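Local structure of DUF3201 domain-containing protein (1YB3) at residues 96-110 with 122-134. The protein is of unknown function, a member of the DUF3201 family from the hyperthermophilic archaeon Pyrococcus furiosus. Sequence-based numbering, arbitrary orientation.
Sequences KEFIEDVIRAFEKLF and YNFEHPISGDEVW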
ATOM      1  N   LYS A  96      -4.738  -9.458 -16.691  1.00 32.50           N
ATOM      2  CA  LYS A  96      -5.072  -8.139 -17.198  1.00 33.32           C
ATOM      3  C   LYS A  96      -6.337  -7.593 -16.527  1.00 30.19           C
ATOM      4  O   LYS A  96      -6.383  -6.414 -16.160  1.00 29.85           O
ATOM      5  CB  LYS A  96      -5.230  -8.179 -18.728  1.00 36.76           C
ATOM      6  CG  LYS A  96      -5.613  -6.852 -19.380  1.00 38.69           C
ATOM      7  CD  LYS A  96      -5.820  -7.054 -20.888  1.00 38.49           C
ATOM      8  CE  LYS A  96      -6.999  -6.244 -21.408  1.00 43.59           C
ATOM      9  NZ  LYS A  96      -7.369  -6.586 -22.824  1.00 45.63           N
ATOM     10  N   GLU A  97      -7.343  -8.452 -16.345  1.00 31.07           N
ATOM     11  CA  GLU A  97      -8.618  -8.011 -15.757  1.00 30.03           C
ATOM     12  C   GLU A  97      -8.481  -7.555 -14.302  1.00 27.06           C
ATOM     13  O   GLU A  97      -9.091  -6.563 -13.905  1.00 27.13           O
ATOM     14  CB  GLU A  97      -9.729  -9.059 -15.883  0.65 32.52           C
ATOM     15  CG  GLU A  97     -11.124  -8.422 -15.771  0.65 35.01           C
ATOM     16  CD  GLU A  97     -12.258  -9.425 -15.748  0.65 36.24           C
ATOM     17  OE1 GLU A  97     -12.065 -10.575 -16.199  0.65 39.41           O
ATOM     18  OE2 GLU A  97     -13.357  -9.050 -15.282  0.65 38.50           O
ATOM     19  N   PHE A  98      -7.678  -8.273 -13.512  1.00 24.20           N
ATOM     20  CA  PHE A  98      -7.426  -7.828 -12.131  1.00 24.02           C
ATOM     21  C   PHE A  98      -6.793  -6.431 -12.128  1.00 24.74           C
ATOM     22  O   PHE A  98      -7.239  -5.545 -11.410  1.00 21.90           O
ATOM     23  CB  PHE A  98      -6.547  -8.807 -11.369  1.00 25.07           C
ATOM     24  CG  PHE A  98      -6.207  -8.344  -9.968  1.00 24.10           C
ATOM     25  CD1 PHE A  98      -7.180  -8.350  -8.956  1.00 22.70           C
ATOM     26  CD2 PHE A  98      -4.930  -7.875  -9.670  1.00 26.62           C
ATOM     27  CE1 PHE A  98      -6.879  -7.923  -7.664  1.00 23.28           C
ATOM     28  CE2 PHE A  98      -4.608  -7.441  -8.377  1.00 25.53           C
ATOM     29  CZ  PHE A  98      -5.587  -7.463  -7.366  1.00 24.51           C
ATOM     30  N   ILE A  99      -5.775  -6.242 -12.960  1.00 23.33           N
ATOM     31  CA  ILE A  99      -5.112  -4.945 -13.100  1.00 26.25           C
ATOM     32  C   ILE A  99      -6.110  -3.827 -13.456  1.00 25.95           C
ATOM     33  O   ILE A  99      -6.113  -2.766 -12.820  1.00 26.45           O
ATOM     34  CB  ILE A  99      -3.972  -5.002 -14.167  1.00 25.80           C
ATOM     35  CG1 ILE A  99      -2.957  -6.115 -13.846  1.00 29.24           C
ATOM     36  CG2 ILE A  99      -3.336  -3.630 -14.366  1.00 26.17           C
ATOM     37  CD1 ILE A  99      -2.370  -6.110 -12.454  1.00 28.53           C
ATOM     38  N   GLU A 100      -6.958  -4.075 -14.465  1.00 27.60           N
ATOM     39  CA  GLU A 100      -7.999  -3.107 -14.865  1.00 29.46           C
ATOM     40  C   GLU A 100      -8.957  -2.764 -13.706  1.00 27.17           C
ATOM     41  O   GLU A 100      -9.288  -1.588 -13.473  1.00 26.72           O
ATOM     42  CB  GLU A 100      -8.800  -3.616 -16.077  1.00 31.49           C
ATOM     43  CG  GLU A 100      -7.981  -3.720 -17.359  0.65 34.39           C
ATOM     44  CD  GLU A 100      -8.722  -4.409 -18.493  0.65 35.42           C
ATOM     45  OE1 GLU A 100      -9.655  -5.207 -18.228  0.65 37.67           O
ATOM     46  OE2 GLU A 100      -8.352  -4.159 -19.659  0.65 39.33           O
ATOM     47  N   ASP A 101      -9.384  -3.795 -12.980  1.00 21.70           N
ATOM     48  CA  ASP A 101     -10.309  -3.643 -11.852  1.00 22.30           C
ATOM     49  C   ASP A 101      -9.699  -2.865 -10.690  1.00 21.49           C
ATOM     50  O   ASP A 101     -10.358  -1.994 -10.086  1.00 21.59           O
ATOM     51  CB  ASP A 101     -10.754  -5.021 -11.348  1.00 24.02           C
ATOM     52  CG  ASP A 101     -11.739  -5.708 -12.283  1.00 28.92           C
ATOM     53  OD1 ASP A 101     -12.077  -5.135 -13.341  1.00 30.23           O
ATOM     54  OD2 ASP A 101     -12.173  -6.833 -11.952  1.00 29.91           O
ATOM     55  N   VAL A 102      -8.451  -3.173 -10.352  1.00 19.80           N
ATOM     56  CA  VAL A 102      -7.820  -2.470  -9.234  1.00 18.16           C
ATOM     57  C   VAL A 102      -7.630  -0.963  -9.550  1.00 18.18           C
ATOM     58  O   VAL A 102      -7.875  -0.115  -8.709  1.00 19.56           O
ATOM     59  CB  VAL A 102      -6.533  -3.199  -8.734  0.65 19.55           C
ATOM     60  CG1 VAL A 102      -5.372  -3.050  -9.737  0.65 16.60           C
ATOM     61  CG2 VAL A 102      -6.158  -2.722  -7.337  0.65 18.86           C
ATOM     62  N   ILE A 103      -7.249  -0.651 -10.786  1.00 20.72           N
ATOM     63  CA  ILE A 103      -7.098   0.735 -11.207  1.00 21.50           C
ATOM     64  C   ILE A 103      -8.416   1.520 -11.070  1.00 21.75           C
ATOM     65  O   ILE A 103      -8.417   2.686 -10.657  1.00 22.65           O
ATOM     66  CB  ILE A 103      -6.514   0.822 -12.642  1.00 21.88           C
ATOM     67  CG1 ILE A 103      -5.053   0.361 -12.609  1.00 23.29           C
ATOM     68  CG2 ILE A 103      -6.665   2.250 -13.223  1.00 23.80           C
ATOM     69  CD1 ILE A 103      -4.419   0.194 -13.998  1.00 24.64           C
ATOM     70  N   ARG A 104      -9.534   0.869 -11.388  1.00 21.26           N
ATOM     71  CA  ARG A 104     -10.846   1.524 -11.285  1.00 23.35           C
ATOM     72  C   ARG A 104     -11.368   1.606  -9.855  1.00 23.03           C
ATOM     73  O   ARG A 104     -12.239   2.427  -9.569  1.00 20.60           O
ATOM     74  CB  ARG A 104     -11.886   0.831 -12.192  1.00 24.26           C
ATOM     75  CG  ARG A 104     -11.560   0.936 -13.705  1.00 26.63           C
ATOM     76  CD  ARG A 104     -12.485   0.048 -14.541  1.00 30.58           C
ATOM     77  N   ALA A 105     -10.809   0.781  -8.962  1.00 21.25           N
ATOM     78  CA  ALA A 105     -11.343   0.598  -7.604  1.00 19.27           C
ATOM     79  C   ALA A 105     -10.785   1.550  -6.541  1.00 18.92           C
ATOM     80  O   ALA A 105     -11.418   1.750  -5.491  1.00 18.30           O
ATOM     81  CB  ALA A 105     -11.155  -0.863  -7.159  1.00 20.78           C
ATOM     82  N   PHE A 106      -9.585   2.088  -6.778  1.00 18.10           N
ATOM     83  CA  PHE A 106      -8.882   2.895  -5.762  1.00 18.37           C
ATOM     84  C   PHE A 106      -8.344   4.193  -6.322  1.00 17.36           C
ATOM     85  O   PHE A 106      -7.945   4.251  -7.491  1.00 18.68           O
ATOM     86  CB  PHE A 106      -7.762   2.056  -5.109  1.00 18.64           C
ATOM     87  CG  PHE A 106      -8.283   0.800  -4.483  1.00 15.93           C
ATOM     88  CD1 PHE A 106      -8.923   0.848  -3.239  1.00 18.72           C
ATOM     89  CD2 PHE A 106      -8.226  -0.422  -5.172  1.00 17.41           C
ATOM     90  CE1 PHE A 106      -9.468  -0.314  -2.662  1.00 16.68           C
ATOM     91  CE2 PHE A 106      -8.765  -1.585  -4.602  1.00 19.12           C
ATOM     92  CZ  PHE A 106      -9.398  -1.530  -3.346  1.00 17.57           C
ATOM     93  N   GLU A 107      -8.354   5.228  -5.487  1.00 17.70           N
ATOM     94  CA  GLU A 107      -7.933   6.564  -5.903  1.00 19.97           C
ATOM     95  C   GLU A 107      -6.402   6.735  -5.944  1.00 19.70           C
ATOM     96  O   GLU A 107      -5.836   6.837  -7.027  1.00 20.63           O
ATOM     97  CB  GLU A 107      -8.586   7.643  -5.027  1.00 22.00           C
ATOM     98  CG  GLU A 107      -8.185   9.056  -5.403  1.00 26.94           C
ATOM     99  CD  GLU A 107      -8.842  10.104  -4.534  1.00 34.14           C
ATOM    100  OE1 GLU A 107     -10.094  10.126  -4.484  1.00 44.82           O
ATOM    101  OE2 GLU A 107      -8.114  10.918  -3.905  1.00 41.54           O
ATOM    102  N   LYS A 108      -5.744   6.730  -4.773  1.00 19.16           N
ATOM    103  CA  LYS A 108      -4.292   6.992  -4.685  1.00 19.81           C
ATOM    104  C   LYS A 108      -3.534   5.680  -4.743  1.00 19.74           C
ATOM    105  O   LYS A 108      -2.972   5.229  -3.731  1.00 19.93           O
ATOM    106  CB  LYS A 108      -3.954   7.780  -3.402  1.00 20.01           C
ATOM    107  CG  LYS A 108      -4.666   9.134  -3.320  1.00 22.22           C
ATOM    108  CD  LYS A 108      -4.213   9.933  -2.110  1.00 26.31           C
ATOM    109  CE  LYS A 108      -5.160  11.098  -1.858  1.00 30.19           C
ATOM    110  NZ  LYS A 108      -4.777  11.858  -0.633  1.00 34.81           N
ATOM    111  N   LEU A 109      -3.552   5.076  -5.928  1.00 19.21           N
ATOM    112  CA  LEU A 109      -2.975   3.763  -6.185  1.00 19.07           C
ATOM    113  C   LEU A 109      -1.630   3.841  -6.881  1.00 21.88           C
ATOM    114  O   LEU A 109      -1.440   4.623  -7.819  1.00 20.25           O
ATOM    115  CB  LEU A 109      -3.937   2.959  -7.077  1.00 20.60           C
ATOM    116  CG  LEU A 109      -3.489   1.599  -7.604  1.00 19.12           C
ATOM    117  CD1 LEU A 109      -3.449   0.590  -6.463  1.00 19.56           C
ATOM    118  CD2 LEU A 109      -4.449   1.144  -8.698  1.00 20.60           C
ATOM    119  N   PHE A 110      -0.721   2.993  -6.428  1.00 19.41           N
ATOM    120  CA  PHE A 110       0.562   2.751  -7.092  1.00 18.33           C
ATOM    121  C   PHE A 110       0.704   1.252  -7.327  1.00 18.36           C
ATOM    122  O   PHE A 110       0.362   0.438  -6.465  1.00 19.94           O
ATOM    123  CB  PHE A 110       1.739   3.217  -6.208  1.00 20.38           C
ATOM    124  CG  PHE A 110       1.727   4.696  -5.879  1.00 20.32           C
ATOM    125  CD1 PHE A 110       2.513   5.583  -6.607  1.00 22.69           C
ATOM    126  CD2 PHE A 110       0.942   5.194  -4.842  1.00 22.95           C
ATOM    127  CE1 PHE A 110       2.515   6.970  -6.291  1.00 23.37           C
ATOM    128  CE2 PHE A 110       0.929   6.553  -4.517  1.00 26.08           C
ATOM    129  CZ  PHE A 110       1.721   7.451  -5.256  1.00 23.41           C
ATOM    130  N   TYR A 122       2.301   1.642 -12.494  1.00 24.59           N
ATOM    131  CA  TYR A 122       1.191   2.586 -12.493  1.00 23.94           C
ATOM    132  C   TYR A 122       1.405   3.565 -11.350  1.00 24.14           C
ATOM    133  O   TYR A 122       1.758   3.163 -10.231  1.00 21.94           O
ATOM    134  CB  TYR A 122      -0.146   1.845 -12.317  1.00 24.70           C
ATOM    135  CG  TYR A 122      -1.371   2.736 -12.221  1.00 26.16           C
ATOM    136  CD1 TYR A 122      -2.071   3.135 -13.373  1.00 25.68           C
ATOM    137  CD2 TYR A 122      -1.851   3.157 -10.974  1.00 26.46           C
ATOM    138  CE1 TYR A 122      -3.206   3.953 -13.273  1.00 26.31           C
ATOM    139  CE2 TYR A 122      -2.967   3.968 -10.863  1.00 26.42           C
ATOM    140  CZ  TYR A 122      -3.653   4.358 -12.010  1.00 26.29           C
ATOM    141  OH  TYR A 122      -4.773   5.154 -11.877  1.00 25.57           O
ATOM    142  N   ASN A 123       1.216   4.845 -11.652  1.00 24.64           N
ATOM    143  CA  ASN A 123       1.225   5.926 -10.672  1.00 24.86           C
ATOM    144  C   ASN A 123      -0.021   6.753 -10.939  1.00 26.30           C
ATOM    145  O   ASN A 123      -0.175   7.290 -12.040  1.00 26.85           O
ATOM    146  CB  ASN A 123       2.493   6.785 -10.845  1.00 26.78           C
ATOM    147  CG  ASN A 123       2.663   7.821  -9.746  1.00 26.03           C
ATOM    148  OD1 ASN A 123       1.709   8.438  -9.316  1.00 26.77           O
ATOM    149  ND2 ASN A 123       3.907   8.033  -9.308  1.00 26.94           N
ATOM    150  N   PHE A 124      -0.911   6.849  -9.950  1.00 25.35           N
ATOM    151  CA  PHE A 124      -2.216   7.514 -10.144  1.00 25.80           C
ATOM    152  C   PHE A 124      -2.088   9.005 -10.472  1.00 28.73           C
ATOM    153  O   PHE A 124      -3.032   9.614 -10.988  1.00 29.20           O
ATOM    154  CB  PHE A 124      -3.084   7.353  -8.892  1.00 26.17           C
ATOM    155  CG  PHE A 124      -2.776   8.349  -7.806  1.00 26.44           C
ATOM    156  CD1 PHE A 124      -3.547   9.507  -7.663  1.00 27.80           C
ATOM    157  CD2 PHE A 124      -1.724   8.119  -6.907  1.00 25.90           C
ATOM    158  CE1 PHE A 124      -3.272  10.437  -6.637  1.00 28.78           C
ATOM    159  CE2 PHE A 124      -1.441   9.028  -5.876  1.00 27.05           C
ATOM    160  CZ  PHE A 124      -2.220  10.198  -5.744  1.00 26.90           C
ATOM    161  N   GLU A 125      -0.947   9.596 -10.125  1.00 31.22           N
ATOM    162  CA  GLU A 125      -0.709  11.016 -10.402  1.00 33.17           C
ATOM    163  C   GLU A 125      -0.447  11.277 -11.881  1.00 36.11           C
ATOM    164  O   GLU A 125      -0.679  12.388 -12.372  1.00 36.31           O
ATOM    165  CB  GLU A 125       0.436  11.552  -9.551  1.00 34.19           C
ATOM    166  CG  GLU A 125       0.129  11.534  -8.073  1.00 38.87           C
ATOM    167  CD  GLU A 125       0.548  12.801  -7.381  1.00 43.23           C
ATOM    168  OE1 GLU A 125       1.545  13.422  -7.820  1.00 44.78           O
ATOM    169  OE2 GLU A 125      -0.127  13.183  -6.398  1.00 44.72           O
ATOM    170  N   HIS A 126       0.051  10.260 -12.574  1.00 34.92           N
ATOM    171  CA  HIS A 126       0.147  10.290 -14.029  1.00 36.91           C
ATOM    172  C   HIS A 126      -0.349   8.968 -14.617  1.00 34.40           C
ATOM    173  O   HIS A 126       0.445   8.147 -15.075  1.00 33.33           O
ATOM    174  CB  HIS A 126       1.559  10.684 -14.520  1.00 38.82           C
ATOM    175  CG  HIS A 126       2.686   9.931 -13.876  1.00 41.34           C
ATOM    176  ND1 HIS A 126       3.387  10.423 -12.795  1.00 42.85           N
ATOM    177  CD2 HIS A 126       3.269   8.749 -14.195  1.00 41.15           C
ATOM    178  CE1 HIS A 126       4.338   9.566 -12.463  1.00 41.94           C
ATOM    179  NE2 HIS A 126       4.287   8.541 -13.296  1.00 41.39           N
ATOM    180  N   PRO A 127      -1.679   8.762 -14.597  1.00 35.70           N
ATOM    181  CA  PRO A 127      -2.252   7.449 -14.892  1.00 37.19           C
ATOM    182  C   PRO A 127      -2.103   7.021 -16.348  1.00 38.81           C
ATOM    183  O   PRO A 127      -2.128   7.853 -17.260  1.00 39.82           O
ATOM    184  CB  PRO A 127      -3.730   7.619 -14.537  1.00 37.59           C
ATOM    185  CG  PRO A 127      -3.991   9.060 -14.686  1.00 37.24           C
ATOM    186  CD  PRO A 127      -2.722   9.763 -14.305  1.00 35.71           C
ATOM    187  N   ILE A 128      -1.914   5.725 -16.545  1.00 40.06           N
ATOM    188  CA  ILE A 128      -1.952   5.127 -17.872  1.00 39.75           C
ATOM    189  C   ILE A 128      -3.033   4.049 -17.870  1.00 41.18           C
ATOM    190  O   ILE A 128      -3.595   3.730 -16.814  1.00 40.67           O
ATOM    191  CB  ILE A 128      -0.569   4.565 -18.304  1.00 39.90           C
ATOM    192  CG1 ILE A 128      -0.056   3.524 -17.303  1.00 39.58           C
ATOM    193  CG2 ILE A 128       0.446   5.708 -18.482  1.00 39.73           C
ATOM    194  CD1 ILE A 128       1.200   2.788 -17.743  1.00 38.63           C
ATOM    195  N   SER A 129      -3.342   3.508 -19.046  1.00 40.28           N
ATOM    196  CA  SER A 129      -4.396   2.504 -19.174  1.00 40.55           C
ATOM    197  C   SER A 129      -3.980   1.198 -18.513  1.00 39.31           C
ATOM    198  O   SER A 129      -2.789   0.906 -18.400  1.00 38.36           O
ATOM    199  CB  SER A 129      -4.727   2.256 -20.649  1.00 42.51           C
ATOM    200  OG  SER A 129      -3.635   1.643 -21.317  1.00 44.62           O
ATOM    201  N   GLY A 130      -4.971   0.416 -18.090  1.00 40.55           N
ATOM    202  CA  GLY A 130      -4.732  -0.913 -17.515  1.00 39.93           C
ATOM    203  C   GLY A 130      -4.052  -1.896 -18.463  1.00 39.38           C
ATOM    204  O   GLY A 130      -3.293  -2.767 -18.018  1.00 38.64           O
ATOM    205  N   ASP A 131      -4.337  -1.771 -19.762  1.00 40.81           N
ATOM    206  CA  ASP A 131      -3.690  -2.600 -20.788  1.00 41.07           C
ATOM    207  C   ASP A 131      -2.192  -2.322 -20.842  1.00 39.65           C
ATOM    208  O   ASP A 131      -1.385  -3.251 -20.922  1.00 39.31           O
ATOM    209  CB  ASP A 131      -4.332  -2.382 -22.169  0.65 43.38           C
ATOM    210  CG  ASP A 131      -3.799  -3.348 -23.228  0.65 44.49           C
ATOM    211  OD1 ASP A 131      -3.935  -4.582 -23.045  0.65 45.19           O
ATOM    212  OD2 ASP A 131      -3.248  -2.870 -24.246  0.65 44.07           O
ATOM    213  N   GLU A 132      -1.830  -1.038 -20.795  1.00 37.54           N
ATOM    214  CA  GLU A 132      -0.431  -0.627 -20.824  1.00 38.84           C
ATOM    215  C   GLU A 132       0.292  -1.072 -19.554  1.00 35.36           C
ATOM    216  O   GLU A 132       1.425  -1.536 -19.612  1.00 34.84           O
ATOM    217  CB  GLU A 132      -0.310   0.885 -21.009  1.00 39.75           C
ATOM    218  CG  GLU A 132       1.107   1.353 -21.358  1.00 43.30           C
ATOM    219  CD  GLU A 132       1.220   2.864 -21.516  1.00 44.40           C
ATOM    220  OE1 GLU A 132       0.257   3.497 -22.010  1.00 47.37           O
ATOM    221  OE2 GLU A 132       2.282   3.422 -21.152  1.00 46.76           O
ATOM    222  N   VAL A 133      -0.379  -0.939 -18.411  1.00 33.42           N
ATOM    223  CA  VAL A 133       0.164  -1.441 -17.148  1.00 29.66           C
ATOM    224  C   VAL A 133       0.469  -2.940 -17.229  1.00 28.48           C
ATOM    225  O   VAL A 133       1.546  -3.372 -16.840  1.00 27.97           O
ATOM    226  CB  VAL A 133      -0.782  -1.140 -15.959  1.00 28.72           C
ATOM    227  CG1 VAL A 133      -0.212  -1.705 -14.668  1.00 26.39           C
ATOM    228  CG2 VAL A 133      -1.008   0.365 -15.814  1.00 29.63           C
ATOM    229  N   TRP A 134      -0.480  -3.733 -17.735  1.00 30.22           N
ATOM    230  CA  TRP A 134      -0.282  -5.173 -17.881  1.00 33.01           C
ATOM    231  C   TRP A 134       0.883  -5.515 -18.834  1.00 32.81           C
ATOM    232  O   TRP A 134       1.694  -6.398 -18.542  1.00 32.48           O
ATOM    233  CB  TRP A 134      -1.585  -5.870 -18.325  1.00 34.78           C
ATOM    234  CG  TRP A 134      -1.465  -7.369 -18.408  1.00 35.77           C
ATOM    235  CD1 TRP A 134      -1.608  -8.140 -19.526  1.00 35.84           C
ATOM    236  CD2 TRP A 134      -1.158  -8.276 -17.334  1.00 36.70           C
ATOM    237  NE1 TRP A 134      -1.414  -9.469 -19.218  1.00 36.71           N
ATOM    238  CE2 TRP A 134      -1.141  -9.581 -17.880  1.00 36.95           C
ATOM    239  CE3 TRP A 134      -0.893  -8.110 -15.964  1.00 35.75           C
ATOM    240  CZ2 TRP A 134      -0.872 -10.715 -17.105  1.00 37.26           C
ATOM    241  CZ3 TRP A 134      -0.628  -9.236 -15.195  1.00 36.43           C
ATOM    242  CH2 TRP A 134      -0.620 -10.522 -15.767  1.00 36.49           C
TER
HETATM  243  O   HOH W   1      -6.510   4.532  -9.712  1.00 23.51           O
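The ring of F124 has K108 CA over the centre of one face, 3.6 Å from its centroid, and E125 CG on the opposite face, while its edge is turned to the face of F110 in an offset edge-to-face pair with planes at 89°. F110 lies in strand 108-112 and F124 just beyond strand 120-123, the two strands of an antiparallel beta hairpin at the margin of the main sheet, where F110 and N123 form a non-hydrogen-bonded pair. F124 N gives a weak bond to L109 O, and with CG between the backbone N and the carbonyl carbon (chi1 82°) the ring is laid against K108, whose CB and CG run alongside it. N123 suits the turn that follows: its OD1 accepts from E125 N at 3.0 Å, an Asx turn, while the amide lies beside the F110 ring.

The next aromatic, Y122, receives I103 CG1 over one face and L109 O at its edge. A branched isoleucine suits this place because its two arms divide the work: CG2 lies 3.7 Å from Y122 OH, while CD1 reaches V133 CG2 and lies 3.7 Å from G130 CA. The axes of segments 96-105 and 130-134 come within 8.8 Å, their directions 128° apart, and G130, having no side chain, lets its CA pack directly against I103. Farther along, K96 CB lies over the five-membered ring of W134, and I99 CG1 touches W134 CE3 at 3.6 Å. An alanine in place of W134 would probably leave K96 CB and I99 CG1 without their apolar cover and open a gap between the helices. One water joins the two segments, donating to I103 O and F106 O and accepting from Y122 OH, 2.8 Å from the water oxygen.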